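Local coordinates for protein response regulator aspartate phosphatase H (Bacillus subtilis, PDB 3Q15) that dephosphorylates the sporulation phosphotransferase Spo0F and also acts on the response regulator ComA, so controlling both sporulation and competence, at residues 239-242 with 243-247; 277-280 with 281-285. All blocks are in the same frame, centred on the assembly; numbering follows the deposited sequence.

Contact 1. Residues 239-242 with 243-247; sequences QMAV and EHFQK
Met240 O is gripped twice by His244: the backbone N reaches it at 3.0 Å from one face of the carbonyl plane, and ring atom ND1 comes in from the other. The ring bond, from His244 ND1 to Met240 O, measures 2.8 Å, is nearly straight at 166°, and has the oxygen lying in the imidazole plane. The bends at chi2 and chi3 (-67° and -73°) fold Met240 back alongside the ring, bringing its CE to a short 3.3 Å from His244 CE1, with SD off the ring edge. Replacing His244 with an alanine would probably leave Met240 O with the backbone bond alone and the Met240 methyl without the imidazole edge beside it. All this lies in the opening turns of helix 238-255, the second helix of the predicted TPR 4 hairpin, and His244 also packs its ring on Tyr232 of the first, helix 218-235. The buried side is closely packed too: Phe245 CD2 sits 3.0 Å from Ala241 O and Phe245 CE2 touches Ala241 CB at 4.1 Å; Leu267 and Thr270 of helix 260-273 touch this side chain. Toward solvent the fit is slacker: the extended Glu243 brings OE1 only to 3.9 Å from Met240 SD, and Gln239 meets Glu243 through its carbonyl oxygen, which accepts the Glu243 N-H.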
loop_
_atom_site.group_PDB
_atom_site.type_symbol
_atom_site.label_atom_id
_atom_site.label_comp_id
_atom_site.label_asym_id
_atom_site.label_seq_id
_atom_site.Cartn_x
_atom_site.Cartn_y
_atom_site.Cartn_z
ATOM N N GLN A 239 0.157 20.764 30.042
ATOM C CA GLN A 239 -0.850 20.871 31.091
ATOM C C GLN A 239 -1.993 19.884 30.850
ATOM O O GLN A 239 -2.375 19.133 31.746
ATOM C CB GLN A 239 -1.369 22.308 31.196
ATOM C CG GLN A 239 -2.168 22.596 32.457
ATOM C CD GLN A 239 -2.099 24.057 32.873
ATOM O OE1 GLN A 239 -1.023 24.658 32.898
ATOM N NE2 GLN A 239 -3.250 24.635 33.198
ATOM N N MET A 240 -2.527 19.881 29.632
ATOM C CA MET A 240 -3.572 18.933 29.261
ATOM C C MET A 240 -3.058 17.498 29.326
ATOM O O MET A 240 -3.770 16.587 29.741
ATOM C CB MET A 240 -4.102 19.242 27.859
ATOM C CG MET A 240 -4.969 20.485 27.794
ATOM S SD MET A 240 -6.514 20.270 28.695
ATOM C CE MET A 240 -7.390 19.165 27.596
ATOM N N ALA A 241 -1.813 17.305 28.908
ATOM C CA ALA A 241 -1.183 15.995 28.975
ATOM C C ALA A 241 -1.179 15.478 30.407
ATOM O O ALA A 241 -1.661 14.380 30.686
ATOM C CB ALA A 241 0.230 16.060 28.434
ATOM N N VAL A 242 -0.636 16.277 31.318
ATOM C CA VAL A 242 -0.528 15.859 32.709
ATOM C C VAL A 242 -1.906 15.604 33.298
ATOM O O VAL A 242 -2.102 14.662 34.064
ATOM C CB VAL A 242 0.208 16.904 33.563
ATOM C CG1 VAL A 242 -0.052 16.661 35.044
ATOM C CG2 VAL A 242 1.697 16.877 33.258
ATOM N N GLU A 243 -2.860 16.449 32.925
ATOM C CA GLU A 243 -4.231 16.315 33.393
ATOM C C GLU A 243 -4.817 14.961 33.010
ATOM O O GLU A 243 -5.419 14.270 33.835
ATOM C CB GLU A 243 -5.090 17.440 32.821
ATOM C CG GLU A 243 -6.568 17.291 33.098
ATOM C CD GLU A 243 -7.364 18.467 32.582
ATOM O OE1 GLU A 243 -6.789 19.573 32.490
ATOM O OE2 GLU A 243 -8.559 18.284 32.262
ATOM N N HIS A 244 -4.637 14.580 31.751
ATOM C CA HIS A 244 -5.175 13.315 31.283
ATOM C C HIS A 244 -4.377 12.122 31.796
ATOM O O HIS A 244 -4.954 11.083 32.108
ATOM C CB HIS A 244 -5.308 13.303 29.759
ATOM C CG HIS A 244 -6.400 14.191 29.251
ATOM N ND1 HIS A 244 -6.250 15.553 29.112
ATOM C CD2 HIS A 244 -7.672 13.912 28.870
ATOM C CE1 HIS A 244 -7.374 16.074 28.653
ATOM N NE2 HIS A 244 -8.253 15.098 28.502
ATOM N N PHE A 245 -3.058 12.271 31.900
ATOM C CA PHE A 245 -2.241 11.213 32.486
ATOM C C PHE A 245 -2.789 10.843 33.860
ATOM O O PHE A 245 -2.966 9.666 34.174
ATOM C CB PHE A 245 -0.767 11.625 32.592
ATOM C CG PHE A 245 0.019 11.419 31.325
ATOM C CD1 PHE A 245 0.084 10.168 30.725
ATOM C CD2 PHE A 245 0.705 12.470 30.742
ATOM C CE1 PHE A 245 0.810 9.974 29.559
ATOM C CE2 PHE A 245 1.433 12.287 29.578
ATOM C CZ PHE A 245 1.486 11.036 28.984
ATOM N N GLN A 246 -3.075 11.855 34.670
ATOM C CA GLN A 246 -3.576 11.624 36.020
ATOM C C GLN A 246 -4.981 11.022 36.022
ATOM O O GLN A 246 -5.324 10.239 36.909
ATOM C CB GLN A 246 -3.507 12.909 36.847
ATOM C CG GLN A 246 -2.075 13.397 37.033
ATOM C CD GLN A 246 -1.971 14.659 37.864
ATOM O OE1 GLN A 246 -2.954 15.375 38.060
ATOM N NE2 GLN A 246 -0.770 14.939 38.360
ATOM N N LYS A 247 -5.783 11.373 35.024
ATOM C CA LYS A 247 -7.084 10.740 34.856
ATOM C C LYS A 247 -6.915 9.257 34.534
ATOM O O LYS A 247 -7.602 8.409 35.102
ATOM C CB LYS A 247 -7.895 11.431 33.759
ATOM C CG LYS A 247 -8.429 12.798 34.148
ATOM C CD LYS A 247 -9.297 13.385 33.050
ATOM C CE LYS A 247 -9.952 14.680 33.501
ATOM N NZ LYS A 247 -10.804 14.467 34.704
#

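Contact 2. Residues 277-280 with 281-285; sequences TQKA and FQFIE
Lys279 sends CG anti to its backbone N (chi1 -179°) and stays extended to its end, while Phe283 swings CG to the position anti to its carbonyl carbon (chi1 -62°); one turn apart, the two side chains then cross at a slant. The aliphatic part of the lysine does the touching, with Lys279 CG and CE each 4.0 Å from Phe283 CE2. On one face of the same ring, toward its rim, sits the amide oxygen of Gln282, OE1. Phe281 leans back along the helix, bringing its CD1 to 3.1 Å from Thr277 O, the oxygen that takes the backbone N-H of Phe281 at 2.8 Å. Ala280 O accepts from Ile284 N at 2.9 Å, nearly in line with its C=O, and only weakly from Phe283 N; Ile284 CG1 packs against this oxygen at 3.3 Å. This is the start of helix 277-290, second helix of the predicted TPR 5, where the buried Ala280 touches Leu271 and Cys272 of helix 260-273, while Ile284 meets Phe303 and Leu306 of helix 299-310. Since the lysine offers methylenes to the phenyl ring and carries its ammonium farther out, the Lys279–Phe283 pairing is apolar in character and probably depends little on charge.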
loop_
_atom_site.group_PDB
_atom_site.type_symbol
_atom_site.label_atom_id
_atom_site.label_comp_id
_atom_site.label_asym_id
_atom_site.label_seq_id
_atom_site.Cartn_x
_atom_site.Cartn_y
_atom_site.Cartn_z
ATOM N N THR A 277 11.106 17.863 37.520
ATOM C CA THR A 277 11.782 16.586 37.732
ATOM C C THR A 277 11.543 15.967 39.109
ATOM O O THR A 277 11.428 14.748 39.232
ATOM C CB THR A 277 13.301 16.712 37.495
ATOM O OG1 THR A 277 13.791 17.882 38.160
ATOM C CG2 THR A 277 13.597 16.825 36.010
ATOM N N GLN A 278 11.474 16.798 40.143
ATOM C CA GLN A 278 11.271 16.283 41.493
ATOM C C GLN A 278 9.926 15.571 41.608
ATOM O O GLN A 278 9.827 14.490 42.193
ATOM C CB GLN A 278 11.378 17.401 42.531
ATOM C CG GLN A 278 11.339 16.905 43.971
ATOM C CD GLN A 278 12.525 16.017 44.325
ATOM O OE1 GLN A 278 12.530 15.355 45.364
ATOM N NE2 GLN A 278 13.539 16.006 43.465
ATOM N N LYS A 279 8.893 16.182 41.044
ATOM C CA LYS A 279 7.576 15.566 41.018
ATOM C C LYS A 279 7.619 14.300 40.172
ATOM O O LYS A 279 6.994 13.297 40.509
ATOM C CB LYS A 279 6.540 16.542 40.460
ATOM C CG LYS A 279 5.122 15.994 40.425
ATOM C CD LYS A 279 4.142 17.034 39.892
ATOM C CE LYS A 279 2.726 16.479 39.804
ATOM N NZ LYS A 279 1.779 17.465 39.208
ATOM N N ALA A 280 8.367 14.352 39.075
ATOM C CA ALA A 280 8.492 13.203 38.182
ATOM C C ALA A 280 9.136 12.012 38.881
ATOM O O ALA A 280 8.655 10.886 38.764
ATOM C CB ALA A 280 9.283 13.576 36.940
ATOM N N PHE A 281 10.222 12.262 39.606
ATOM C CA PHE A 281 10.965 11.186 40.251
ATOM C C PHE A 281 10.066 10.346 41.147
ATOM O O PHE A 281 10.287 9.148 41.320
ATOM C CB PHE A 281 12.154 11.735 41.046
ATOM C CG PHE A 281 13.345 12.072 40.195
ATOM C CD1 PHE A 281 13.216 12.214 38.824
ATOM C CD2 PHE A 281 14.595 12.229 40.764
ATOM C CE1 PHE A 281 14.308 12.518 38.039
ATOM C CE2 PHE A 281 15.692 12.532 39.982
ATOM C CZ PHE A 281 15.548 12.677 38.618
ATOM N N GLN A 282 9.046 10.982 41.707
ATOM C CA GLN A 282 8.084 10.282 42.544
ATOM C C GLN A 282 7.349 9.203 41.754
ATOM O O GLN A 282 7.224 8.066 42.208
ATOM C CB GLN A 282 7.076 11.267 43.133
ATOM C CG GLN A 282 5.819 10.609 43.673
ATOM C CD GLN A 282 4.747 11.616 44.031
ATOM O OE1 GLN A 282 3.583 11.462 43.654
ATOM N NE2 GLN A 282 5.133 12.655 44.767
ATOM N N PHE A 283 6.859 9.565 40.574
ATOM C CA PHE A 283 6.093 8.629 39.763
ATOM C C PHE A 283 7.005 7.614 39.081
ATOM O O PHE A 283 6.577 6.509 38.754
ATOM C CB PHE A 283 5.220 9.370 38.741
ATOM C CG PHE A 283 4.184 10.270 39.366
ATOM C CD1 PHE A 283 3.122 9.737 40.078
ATOM C CD2 PHE A 283 4.274 11.649 39.241
ATOM C CE1 PHE A 283 2.168 10.558 40.658
ATOM C CE2 PHE A 283 3.323 12.478 39.817
ATOM C CZ PHE A 283 2.269 11.931 40.526
ATOM N N ILE A 284 8.263 7.990 38.877
ATOM C CA ILE A 284 9.252 7.067 38.337
ATOM C C ILE A 284 9.512 5.921 39.310
ATOM O O ILE A 284 9.475 4.752 38.928
ATOM C CB ILE A 284 10.586 7.769 38.045
ATOM C CG1 ILE A 284 10.411 8.802 36.933
ATOM C CG2 ILE A 284 11.641 6.745 37.660
ATOM C CD1 ILE A 284 11.644 9.639 36.693
ATOM N N GLU A 285 9.778 6.260 40.567
ATOM C CA GLU A 285 9.998 5.244 41.587
ATOM C C GLU A 285 8.739 4.408 41.784
ATOM O O GLU A 285 8.816 3.215 42.070
ATOM C CB GLU A 285 10.425 5.877 42.915
ATOM C CG GLU A 285 11.814 6.498 42.894
ATOM C CD GLU A 285 12.262 6.971 44.268
ATOM O OE1 GLU A 285 13.480 7.166 44.464
ATOM O OE2 GLU A 285 11.395 7.148 45.151
#

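Contacts 1 and 2 occupy corresponding places: each spans the opening turns of the second helix in a TPR hairpin, predicted repeats 4 and 5 respectively, and their centres lie about 15 Å apart. They meet directly where Gln246 NE2 of contact 1 comes within 3.7 Å of Lys279 NZ of contact 2, a packing approach. Helix 260-273 is shared: Val242 and Phe245 rest on Thr270, while Ala280 lies on Leu271 and Phe283 on Ser268, so this one helix joins successive hairpins of the TPR domain. The centres of contacts 1 and 2 stand about 25 and 30 Å from the chain centre, and no other subunit touches either one.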